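Local coordinates for pentatricopeptide repeat-containing protein 10, chloroplastic (Zea mays, PDB 4M59), which binds specific intergenic chloroplast mRNA sequences as a superhelical pentatricopeptide repeat protein, stabilising transcripts by blocking exonucleases that approach from either end, at residues R124-F129 / N145-V150; R365-Y370 / G398-R403; M534-A539 / Y566-D571. The protein carries 4 engineered substitutions. One frame throughout, in Å; residues are numbered along the deposited sequence.

Contact 1: R124-F129 / N145-V150; sequences RALELF and NVVLDV. With nucleotides of chain D.
Apolar packing of Ala125, Leu126 and Phe129 against Val147 and Val150 joins helix 122-132 to helix 141-151, a buried contact between two successive helices of the superhelix. The short segments run nearly antiparallel, their directions 147° apart and their axes 10.3 Å apart at closest approach. Val147 is the pivot, its two methyls dividing the work. With CG1 anti to the backbone N (chi1 -177°) and CG2 anti to the carbonyl carbon, CG1 reaches Leu126 CD2 at 3.8 Å while CG2 settles over one face of the Phe129 ring. That CH-pi contact puts CG2 3.7 Å from the ring centroid and only 15° off the ring normal. Leu126 CD2 also meets Val150 CG1 at 4.0 Å, and Ala125 CB faces Val150 CG2 at 4.3 Å. The predicted boundary between PPR 2 and PPR 3 falls between the two segments, so the packing stacks one helical repeat on the next, as in the PPR solenoid generally. Helix 141-151 turns another side to RNA: Asn145 ND2 donates a rather long, bent hydrogen bond to O2 of U2 of chain D at 3.3 Å, and Val146 CG2 lies 3.7 Å from O4' of that nucleotide. Asn145 is itself held by Thr179 and Asp176, consistent with the PPR code, in which an asparagine-aspartate pair selects uracil.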
loop_
_atom_site.group_PDB
_atom_site.type_symbol
_atom_site.label_atom_id
_atom_site.label_comp_id
_atom_site.label_asym_id
_atom_site.label_seq_id
_atom_site.Cartn_x
_atom_site.Cartn_y
_atom_site.Cartn_z
ATOM N N ARG A 124 22.316 -26.458 -11.466
ATOM C CA ARG A 124 23.161 -26.166 -12.614
ATOM C C ARG A 124 24.484 -25.555 -12.175
ATOM O O ARG A 124 25.520 -25.774 -12.796
ATOM C CB ARG A 124 22.445 -25.220 -13.578
ATOM C CG ARG A 124 22.779 -25.452 -15.042
ATOM C CD ARG A 124 23.939 -24.581 -15.488
ATOM N NE ARG A 124 25.125 -25.368 -15.798
ATOM C CZ ARG A 124 25.455 -25.775 -17.020
ATOM N NH1 ARG A 124 24.686 -25.465 -18.053
ATOM N NH2 ARG A 124 26.553 -26.490 -17.207
ATOM N N ALA A 125 24.439 -24.779 -11.096
ATOM C CA ALA A 125 25.631 -24.130 -10.568
ATOM C C ALA A 125 26.613 -25.171 -10.046
ATOM O O ALA A 125 27.823 -25.031 -10.202
ATOM C CB ALA A 125 25.256 -23.153 -9.466
ATOM N N LEU A 126 26.082 -26.215 -9.422
ATOM C CA LEU A 126 26.905 -27.285 -8.888
ATOM C C LEU A 126 27.576 -28.064 -10.008
ATOM O O LEU A 126 28.696 -28.550 -9.861
ATOM C CB LEU A 126 26.066 -28.226 -8.023
ATOM C CG LEU A 126 25.456 -27.617 -6.762
ATOM C CD1 LEU A 126 24.905 -28.704 -5.856
ATOM C CD2 LEU A 126 26.480 -26.767 -6.027
ATOM N N GLU A 127 26.882 -28.178 -11.136
ATOM C CA GLU A 127 27.405 -28.903 -12.283
ATOM C C GLU A 127 28.526 -28.127 -12.962
ATOM O O GLU A 127 29.416 -28.711 -13.574
ATOM C CB GLU A 127 26.286 -29.206 -13.281
ATOM C CG GLU A 127 25.305 -30.260 -12.800
ATOM C CD GLU A 127 24.064 -30.337 -13.661
ATOM O OE1 GLU A 127 23.879 -29.457 -14.525
ATOM O OE2 GLU A 127 23.270 -31.283 -13.473
ATOM N N LEU A 128 28.479 -26.802 -12.843
ATOM C CA LEU A 128 29.520 -25.954 -13.401
ATOM C C LEU A 128 30.723 -25.926 -12.474
ATOM O O LEU A 128 31.866 -25.863 -12.922
ATOM C CB LEU A 128 28.997 -24.538 -13.629
ATOM C CG LEU A 128 30.007 -23.557 -14.223
ATOM C CD1 LEU A 128 30.245 -23.858 -15.695
ATOM C CD2 LEU A 128 29.549 -22.121 -14.030
ATOM N N PHE A 129 30.457 -25.971 -11.174
ATOM C CA PHE A 129 31.499 -26.031 -10.189
ATOM C C PHE A 129 32.261 -27.313 -10.404
ATOM O O PHE A 129 33.476 -27.331 -10.357
ATOM C CB PHE A 129 30.864 -26.011 -8.808
ATOM C CG PHE A 129 31.831 -25.831 -7.693
ATOM C CD1 PHE A 129 32.692 -24.770 -7.671
ATOM C CD2 PHE A 129 31.861 -26.713 -6.651
ATOM C CE1 PHE A 129 33.566 -24.615 -6.660
ATOM C CE2 PHE A 129 32.733 -26.549 -5.641
ATOM C CZ PHE A 129 33.586 -25.505 -5.646
ATOM N N ASN A 145 32.543 -19.677 -1.420
ATOM C CA ASN A 145 31.456 -19.034 -0.708
ATOM C C ASN A 145 30.164 -18.969 -1.505
ATOM O O ASN A 145 29.082 -19.100 -0.958
ATOM C CB ASN A 145 31.866 -17.627 -0.280
ATOM C CG ASN A 145 32.754 -17.620 0.929
ATOM O OD1 ASN A 145 32.774 -18.556 1.698
ATOM N ND2 ASN A 145 33.475 -16.542 1.115
ATOM N N VAL A 146 30.287 -18.748 -2.799
ATOM C CA VAL A 146 29.128 -18.737 -3.653
ATOM C C VAL A 146 28.463 -20.081 -3.634
ATOM O O VAL A 146 27.266 -20.186 -3.454
ATOM C CB VAL A 146 29.510 -18.398 -5.069
ATOM C CG1 VAL A 146 28.483 -18.881 -6.015
ATOM C CG2 VAL A 146 29.658 -16.932 -5.196
ATOM N N VAL A 147 29.248 -21.123 -3.797
ATOM C CA VAL A 147 28.717 -22.463 -3.864
ATOM C C VAL A 147 28.070 -22.856 -2.564
ATOM O O VAL A 147 27.147 -23.648 -2.535
ATOM C CB VAL A 147 29.819 -23.434 -4.215
ATOM C CG1 VAL A 147 29.278 -24.816 -4.359
ATOM C CG2 VAL A 147 30.470 -23.002 -5.488
ATOM N N LEU A 148 28.556 -22.287 -1.472
ATOM C CA LEU A 148 27.988 -22.541 -0.171
ATOM C C LEU A 148 26.621 -21.942 -0.142
ATOM O O LEU A 148 25.678 -22.530 0.347
ATOM C CB LEU A 148 28.835 -21.885 0.906
ATOM C CG LEU A 148 30.124 -22.587 1.307
ATOM C CD1 LEU A 148 30.847 -21.773 2.315
ATOM C CD2 LEU A 148 29.800 -23.917 1.870
ATOM N N ASP A 149 26.533 -20.749 -0.689
ATOM C CA ASP A 149 25.286 -20.038 -0.746
ATOM C C ASP A 149 24.296 -20.809 -1.585
ATOM O O ASP A 149 23.112 -20.699 -1.384
ATOM C CB ASP A 149 25.526 -18.666 -1.351
ATOM C CG ASP A 149 24.425 -17.705 -1.056
ATOM O OD1 ASP A 149 23.652 -17.954 -0.120
ATOM O OD2 ASP A 149 24.315 -16.692 -1.759
ATOM N N VAL A 150 24.789 -21.597 -2.522
ATOM C CA VAL A 150 23.923 -22.413 -3.351
ATOM C C VAL A 150 23.435 -23.625 -2.582
ATOM O O VAL A 150 22.290 -24.014 -2.682
ATOM C CB VAL A 150 24.634 -22.845 -4.632
ATOM C CG1 VAL A 150 23.814 -23.839 -5.378
ATOM C CG2 VAL A 150 24.879 -21.664 -5.499
ATOM P P U D 2 29.103 -9.456 -5.901
ATOM O OP1 U D 2 27.658 -9.142 -6.053
ATOM O OP2 U D 2 30.009 -8.452 -5.295
ATOM O "O5'" U D 2 29.214 -10.803 -5.057
ATOM C "C5'" U D 2 28.583 -11.998 -5.495
ATOM C "C4'" U D 2 28.637 -13.064 -4.431
ATOM O "O4'" U D 2 30.017 -13.366 -4.107
ATOM C "C3'" U D 2 28.017 -12.683 -3.094
ATOM O "O3'" U D 2 26.607 -12.834 -3.092
ATOM C "C2'" U D 2 28.747 -13.588 -2.106
ATOM O "O2'" U D 2 28.181 -14.891 -2.099
ATOM C "C1'" U D 2 30.142 -13.668 -2.732
ATOM N N1 U D 2 31.102 -12.714 -2.126
ATOM C C2 U D 2 31.951 -13.175 -1.135
ATOM O O2 U D 2 31.942 -14.325 -0.732
ATOM N N3 U D 2 32.821 -12.242 -0.619
ATOM C C4 U D 2 32.925 -10.921 -0.992
ATOM O O4 U D 2 33.752 -10.195 -0.442
ATOM C C5 U D 2 32.019 -10.518 -2.019
ATOM C C6 U D 2 31.164 -11.403 -2.542
#

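Contact 2: R365-Y370 / G398-R403; sequences RGMEDY and GRCGSR
The CA atoms of Glu368 and Cys400 come within 5.9 Å of each other where the start of helix 367-380 meets the end of helix 387-400, and Gly401, with its positive phi of 107°, breaks that helix before Ser402 takes the N-cap position of helix 403-413. Cys400 sits at the middle of the side-chain packing. Its SG lies between the backbone N and the carbonyl carbon (chi1 47°), which turns the sulfur onto the backbone of Glu368, 3.8 Å from the CA of that residue, and leaves Cys400 CB to meet Met367 CG at 3.8 Å. Met367 is extended beyond CG and lies roughly perpendicular to Arg399, its CE 3.6 Å above the guanidinium plane and nearer the edge than the centre. Arg399 is held in place by a hydrogen bond from NH1 to Val361 O, so the methyl covers a face of an already anchored group. Glu368, likewise extended, brings its carboxylate end to Ser402, CD 3.7 Å from Ser402 CB and OE1 3.3 Å from Ser402 OG, which is hydrogen-bonded to Asn405. Glu368 also packs on Ala119 of the second subunit. Replacing Glu368 by an alanine would probably leave the side chain of Ser402 without its neighbour across the contact and open a gap beside that Ala119. The predicted repeats PPR 9 and PPR 10 are joined here at their helix ends. On helix 367-380, Tyr370 stacks on Phe333 and Met367 touches it too, tying the contact to helix 333-346; from the other segment Arg403 reaches helix 422-435, where it forms a salt bridge with Asp437 just beyond.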
loop_
_atom_site.group_PDB
_atom_site.type_symbol
_atom_site.label_atom_id
_atom_site.label_comp_id
_atom_site.label_asym_id
_atom_site.label_seq_id
_atom_site.Cartn_x
_atom_site.Cartn_y
_atom_site.Cartn_z
ATOM N N ARG A 365 -13.569 7.608 12.722
ATOM C CA ARG A 365 -14.666 8.178 13.494
ATOM C C ARG A 365 -14.142 9.084 14.601
ATOM O O ARG A 365 -13.225 8.717 15.330
ATOM C CB ARG A 365 -15.524 7.067 14.094
ATOM C CG ARG A 365 -16.966 7.467 14.363
ATOM C CD ARG A 365 -17.472 6.850 15.651
ATOM N NE ARG A 365 -18.383 5.738 15.404
ATOM C CZ ARG A 365 -19.652 5.712 15.791
ATOM N NH1 ARG A 365 -20.164 6.741 16.449
ATOM N NH2 ARG A 365 -20.407 4.656 15.523
ATOM N N GLY A 366 -14.737 10.268 14.724
ATOM C CA GLY A 366 -14.348 11.215 15.748
ATOM C C GLY A 366 -13.081 11.973 15.406
ATOM O O GLY A 366 -12.436 12.549 16.279
ATOM N N MET A 367 -12.728 11.977 14.124
ATOM C CA MET A 367 -11.523 12.657 13.668
ATOM C C MET A 367 -11.704 14.169 13.646
ATOM O O MET A 367 -10.754 14.921 13.850
ATOM C CB MET A 367 -11.126 12.158 12.278
ATOM C CG MET A 367 -10.103 13.036 11.573
ATOM S SD MET A 367 -9.511 12.328 10.027
ATOM C CE MET A 367 -8.515 13.676 9.401
ATOM N N GLU A 368 -12.932 14.612 13.398
ATOM C CA GLU A 368 -13.229 16.036 13.312
ATOM C C GLU A 368 -12.904 16.772 14.607
ATOM O O GLU A 368 -12.395 17.892 14.580
ATOM C CB GLU A 368 -14.693 16.255 12.940
ATOM C CG GLU A 368 -15.155 17.695 13.091
ATOM C CD GLU A 368 -16.637 17.862 12.819
ATOM O OE1 GLU A 368 -17.154 18.979 13.021
ATOM O OE2 GLU A 368 -17.282 16.880 12.402
ATOM N N ASP A 369 -13.203 16.145 15.738
ATOM C CA ASP A 369 -12.968 16.762 17.020
ATOM C C ASP A 369 -11.503 16.753 17.324
ATOM O O ASP A 369 -10.991 17.638 17.985
ATOM C CB ASP A 369 -13.716 16.007 18.098
ATOM C CG ASP A 369 -13.709 16.719 19.396
ATOM O OD1 ASP A 369 -13.851 17.944 19.390
ATOM O OD2 ASP A 369 -13.553 16.056 20.429
ATOM N N TYR A 370 -10.822 15.739 16.828
ATOM C CA TYR A 370 -9.397 15.624 17.004
ATOM C C TYR A 370 -8.716 16.788 16.340
ATOM O O TYR A 370 -7.965 17.505 16.964
ATOM C CB TYR A 370 -8.923 14.311 16.413
ATOM C CG TYR A 370 -7.444 14.190 16.172
ATOM C CD1 TYR A 370 -6.576 13.847 17.177
ATOM C CD2 TYR A 370 -6.929 14.377 14.918
ATOM C CE1 TYR A 370 -5.245 13.721 16.935
ATOM C CE2 TYR A 370 -5.606 14.254 14.680
ATOM C CZ TYR A 370 -4.771 13.927 15.679
ATOM O OH TYR A 370 -3.450 13.814 15.398
ATOM N N GLY A 398 -11.683 18.231 5.603
ATOM C CA GLY A 398 -12.329 17.749 4.406
ATOM C C GLY A 398 -12.263 16.253 4.299
ATOM O O GLY A 398 -13.070 15.626 3.640
ATOM N N ARG A 399 -11.284 15.683 4.972
ATOM C CA ARG A 399 -11.060 14.251 4.936
ATOM C C ARG A 399 -11.989 13.513 5.885
ATOM O O ARG A 399 -12.379 12.386 5.629
ATOM C CB ARG A 399 -9.609 13.970 5.281
ATOM C CG ARG A 399 -9.160 12.573 5.018
ATOM C CD ARG A 399 -7.757 12.581 4.477
ATOM N NE ARG A 399 -6.905 13.547 5.148
ATOM C CZ ARG A 399 -6.223 13.288 6.248
ATOM N NH1 ARG A 399 -6.302 12.092 6.805
ATOM N NH2 ARG A 399 -5.467 14.226 6.793
ATOM N N CYS A 400 -12.351 14.152 6.976
ATOM C CA CYS A 400 -13.297 13.583 7.899
ATOM C C CYS A 400 -14.696 13.925 7.471
ATOM O O CYS A 400 -15.638 13.263 7.806
ATOM C CB CYS A 400 -13.034 14.070 9.310
ATOM S SG CYS A 400 -12.779 15.754 9.541
ATOM N N GLY A 401 -14.838 14.989 6.722
ATOM C CA GLY A 401 -16.118 15.319 6.155
ATOM C C GLY A 401 -16.755 16.499 6.826
ATOM O O GLY A 401 -17.935 16.741 6.660
ATOM N N SER A 402 -15.975 17.246 7.584
ATOM C CA SER A 402 -16.523 18.421 8.219
ATOM C C SER A 402 -16.600 19.532 7.222
ATOM O O SER A 402 -15.818 20.459 7.278
ATOM C CB SER A 402 -15.681 18.868 9.389
ATOM O OG SER A 402 -16.274 19.999 9.991
ATOM N N ARG A 403 -17.555 19.426 6.316
ATOM C CA ARG A 403 -17.726 20.409 5.277
ATOM C C ARG A 403 -17.791 21.784 5.861
ATOM O O ARG A 403 -17.182 22.711 5.365
ATOM C CB ARG A 403 -18.997 20.138 4.491
ATOM C CG ARG A 403 -19.463 21.352 3.765
ATOM C CD ARG A 403 -20.565 21.083 2.810
ATOM N NE ARG A 403 -20.967 22.321 2.165
ATOM C CZ ARG A 403 -21.826 22.394 1.166
ATOM N NH1 ARG A 403 -22.376 21.303 0.682
ATOM N NH2 ARG A 403 -22.124 23.572 0.654
#

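Contact 3: M534-A539 / Y566-D571; sequences MLSIYA and YNSLMD. With nucleotides of chain C.
Ser568 points its side chain at helix 528-539, between Leu535 and Ser536, while Ala539 packs on its carbonyl. Leu535 CD2 touches Ser568 CB at 4.2 Å, and Ser536 CB lies 3.8 Å from Ser568 OG. Ala539 brings its methyl to the backbone, CB to Ser568 O at 3.6 Å. Small residues let the short segments pass with axes 8.8 Å apart and nearly parallel, at 15°. Ser568 OG is anti to the carbonyl carbon (chi1 -60°) and folds back to hydrogen-bond Ile564 O, one turn earlier in its own helix, so its polar end is satisfied without a bond across the contact. RNA runs along one border. Asn567 ND2 donates to O2 of U15 of chain C at 2.8 Å. Ser536 OG, anti to the backbone N (chi1 180°), is turned to that nucleotide's ribose, 3.5 Å from C4', leaving CB for Ser568 OG. Asp571 OD2 lies 3.4 Å from C5' of U16 of chain C. The two helices stand side by side in the RNA-lined inner layer of the PPR superhelix. Helix 544-555 touches Leu535 and Leu569, helix 509-519 packs on Met534, Ile537 and Tyr538, and helix 599-612 covers Met570 and Asp571.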
loop_
_atom_site.group_PDB
_atom_site.type_symbol
_atom_site.label_atom_id
_atom_site.label_comp_id
_atom_site.label_asym_id
_atom_site.label_seq_id
_atom_site.Cartn_x
_atom_site.Cartn_y
_atom_site.Cartn_z
ATOM N N MET A 534 -20.026 -4.317 -13.411
ATOM C CA MET A 534 -20.565 -4.666 -14.706
ATOM C C MET A 534 -21.438 -5.883 -14.581
ATOM O O MET A 534 -22.392 -6.048 -15.317
ATOM C CB MET A 534 -19.451 -4.918 -15.706
ATOM C CG MET A 534 -18.590 -3.723 -15.945
ATOM S SD MET A 534 -19.494 -2.325 -16.574
ATOM C CE MET A 534 -19.772 -2.869 -18.237
ATOM N N LEU A 535 -21.118 -6.737 -13.633
ATOM C CA LEU A 535 -21.874 -7.956 -13.488
ATOM C C LEU A 535 -23.216 -7.681 -12.865
ATOM O O LEU A 535 -24.199 -8.310 -13.210
ATOM C CB LEU A 535 -21.114 -8.946 -12.631
ATOM C CG LEU A 535 -21.778 -10.303 -12.526
ATOM C CD1 LEU A 535 -21.870 -10.874 -13.888
ATOM C CD2 LEU A 535 -20.966 -11.191 -11.641
ATOM N N SER A 536 -23.248 -6.732 -11.941
ATOM C CA SER A 536 -24.474 -6.429 -11.231
ATOM C C SER A 536 -25.407 -5.585 -12.062
ATOM O O SER A 536 -26.617 -5.691 -11.943
ATOM C CB SER A 536 -24.179 -5.708 -9.928
ATOM O OG SER A 536 -25.377 -5.412 -9.249
ATOM N N ILE A 537 -24.848 -4.740 -12.910
ATOM C CA ILE A 537 -25.681 -3.911 -13.750
ATOM C C ILE A 537 -26.351 -4.742 -14.831
ATOM O O ILE A 537 -27.508 -4.523 -15.149
ATOM C CB ILE A 537 -24.904 -2.720 -14.338
ATOM C CG1 ILE A 537 -25.864 -1.749 -15.003
ATOM C CG2 ILE A 537 -23.864 -3.165 -15.316
ATOM C CD1 ILE A 537 -26.934 -1.260 -14.089
ATOM N N TYR A 538 -25.633 -5.711 -15.378
ATOM C CA TYR A 538 -26.202 -6.576 -16.395
ATOM C C TYR A 538 -27.219 -7.474 -15.742
ATOM O O TYR A 538 -28.226 -7.831 -16.339
ATOM C CB TYR A 538 -25.119 -7.431 -17.056
ATOM C CG TYR A 538 -24.175 -6.695 -17.969
ATOM C CD1 TYR A 538 -24.535 -5.505 -18.569
ATOM C CD2 TYR A 538 -22.920 -7.193 -18.230
ATOM C CE1 TYR A 538 -23.666 -4.843 -19.397
ATOM C CE2 TYR A 538 -22.047 -6.530 -19.054
ATOM C CZ TYR A 538 -22.426 -5.358 -19.634
ATOM O OH TYR A 538 -21.552 -4.711 -20.459
ATOM N N ALA A 539 -26.944 -7.857 -14.509
ATOM C CA ALA A 539 -27.825 -8.747 -13.797
ATOM C C ALA A 539 -29.074 -8.010 -13.391
ATOM O O ALA A 539 -30.150 -8.584 -13.347
ATOM C CB ALA A 539 -27.142 -9.302 -12.586
ATOM N N TYR A 566 -20.591 -13.314 -6.288
ATOM C CA TYR A 566 -21.432 -14.487 -6.267
ATOM C C TYR A 566 -22.870 -14.141 -6.004
ATOM O O TYR A 566 -23.772 -14.789 -6.499
ATOM C CB TYR A 566 -20.935 -15.475 -5.247
ATOM C CG TYR A 566 -19.862 -16.333 -5.800
ATOM C CD1 TYR A 566 -20.158 -17.318 -6.702
ATOM C CD2 TYR A 566 -18.554 -16.144 -5.442
ATOM C CE1 TYR A 566 -19.183 -18.101 -7.232
ATOM C CE2 TYR A 566 -17.564 -16.920 -5.965
ATOM C CZ TYR A 566 -17.882 -17.902 -6.856
ATOM O OH TYR A 566 -16.894 -18.692 -7.387
ATOM N N ASN A 567 -23.080 -13.108 -5.213
ATOM C CA ASN A 567 -24.426 -12.654 -4.962
ATOM C C ASN A 567 -25.033 -12.052 -6.212
ATOM O O ASN A 567 -26.206 -12.231 -6.486
ATOM C CB ASN A 567 -24.445 -11.645 -3.832
ATOM C CG ASN A 567 -24.116 -12.261 -2.496
ATOM O OD1 ASN A 567 -24.269 -13.463 -2.296
ATOM N ND2 ASN A 567 -23.666 -11.436 -1.566
ATOM N N SER A 568 -24.226 -11.336 -6.969
ATOM C CA SER A 568 -24.698 -10.732 -8.193
ATOM C C SER A 568 -25.050 -11.780 -9.233
ATOM O O SER A 568 -25.879 -11.548 -10.097
ATOM C CB SER A 568 -23.649 -9.782 -8.751
ATOM O OG SER A 568 -23.365 -8.753 -7.834
ATOM N N LEU A 569 -24.423 -12.934 -9.156
ATOM C CA LEU A 569 -24.695 -13.964 -10.130
ATOM C C LEU A 569 -26.024 -14.603 -9.817
ATOM O O LEU A 569 -26.793 -14.902 -10.708
ATOM C CB LEU A 569 -23.592 -15.007 -10.130
ATOM C CG LEU A 569 -22.948 -15.276 -11.490
ATOM C CD1 LEU A 569 -22.036 -16.452 -11.412
ATOM C CD2 LEU A 569 -24.001 -15.519 -12.512
ATOM N N MET A 570 -26.280 -14.809 -8.532
ATOM C CA MET A 570 -27.526 -15.419 -8.083
ATOM C C MET A 570 -28.721 -14.534 -8.399
ATOM O O MET A 570 -29.809 -15.027 -8.689
ATOM C CB MET A 570 -27.472 -15.710 -6.584
ATOM C CG MET A 570 -26.185 -16.380 -6.127
ATOM S SD MET A 570 -26.352 -17.152 -4.504
ATOM C CE MET A 570 -25.164 -16.205 -3.558
ATOM N N ASP A 571 -28.518 -13.220 -8.344
ATOM C CA ASP A 571 -29.592 -12.293 -8.599
ATOM C C ASP A 571 -29.867 -12.221 -10.070
ATOM O O ASP A 571 -30.962 -11.883 -10.483
ATOM C CB ASP A 571 -29.253 -10.909 -8.075
ATOM C CG ASP A 571 -30.433 -9.983 -8.095
ATOM O OD1 ASP A 571 -31.546 -10.435 -7.768
ATOM O OD2 ASP A 571 -30.258 -8.808 -8.448
ATOM P P U C 15 -25.210 -1.529 -4.547
ATOM O OP1 U C 15 -24.100 -1.074 -5.420
ATOM O OP2 U C 15 -26.567 -0.957 -4.724
ATOM O "O5'" U C 15 -25.316 -3.114 -4.653
ATOM C "C5'" U C 15 -25.468 -3.753 -5.934
ATOM C "C4'" U C 15 -25.444 -5.255 -5.783
ATOM O "O4'" U C 15 -24.341 -5.641 -4.926
ATOM C "C3'" U C 15 -26.661 -5.875 -5.113
ATOM O "O3'" U C 15 -27.707 -6.076 -6.053
ATOM C "C2'" U C 15 -26.110 -7.206 -4.612
ATOM O "O2'" U C 15 -26.120 -8.221 -5.596
ATOM C "C1'" U C 15 -24.672 -6.836 -4.240
ATOM N N1 U C 15 -24.485 -6.611 -2.801
ATOM C C2 U C 15 -24.162 -7.702 -2.018
ATOM O O2 U C 15 -24.027 -8.825 -2.472
ATOM N N3 U C 15 -24.004 -7.425 -0.684
ATOM C C4 U C 15 -24.131 -6.202 -0.062
ATOM O O4 U C 15 -23.955 -6.118 1.154
ATOM C C5 U C 15 -24.469 -5.123 -0.941
ATOM C C6 U C 15 -24.630 -5.360 -2.248
ATOM P P U C 16 -29.185 -5.575 -5.717
ATOM O OP1 U C 16 -29.983 -5.628 -6.966
ATOM O OP2 U C 16 -29.077 -4.299 -4.969
ATOM O "O5'" U C 16 -29.729 -6.696 -4.726
ATOM C "C5'" U C 16 -29.802 -8.072 -5.141
ATOM C "C4'" U C 16 -30.652 -8.867 -4.178
ATOM O "O4'" U C 16 -29.872 -9.185 -2.995
ATOM C "C3'" U C 16 -31.891 -8.160 -3.650
ATOM O "O3'" U C 16 -32.994 -8.343 -4.527
ATOM C "C2'" U C 16 -32.130 -8.878 -2.328
ATOM O "O2'" U C 16 -32.804 -10.108 -2.483
ATOM C "C1'" U C 16 -30.698 -9.114 -1.845
ATOM N N1 U C 16 -30.195 -8.038 -0.980
ATOM C C2 U C 16 -30.438 -8.141 0.376
ATOM O O2 U C 16 -31.041 -9.076 0.871
ATOM N N3 U C 16 -29.945 -7.105 1.128
ATOM C C4 U C 16 -29.252 -6.002 0.680
ATOM O O4 U C 16 -28.874 -5.152 1.488
ATOM C C5 U C 16 -29.042 -5.968 -0.735
ATOM C C6 U C 16 -29.510 -6.962 -1.498
#

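Overall arrangement
Contacts 1 and 3 are buried; contact 2 is only partly so. No helix is shared, and each contact bridges two consecutive predicted repeats. Contact 1 pairs nearly antiparallel helices through branched and aromatic side chains, contact 3 nearly parallel ones through small residues, and contact 2 joins helix ends through sulfur-bearing and charged groups. In contacts 1 and 3 one helix also carries an asparagine that hydrogen-bonds a uracil, of RNA chains D and C respectively. Contacts 1 and 2 have centres 59 Å apart within the chain, but in the dimer contact 2 of one subunit comes near the contact 1 helix of the other: Arg365 forms a salt bridge with an RNA phosphate and a long, weak ion pair with Asp149 of the second subunit.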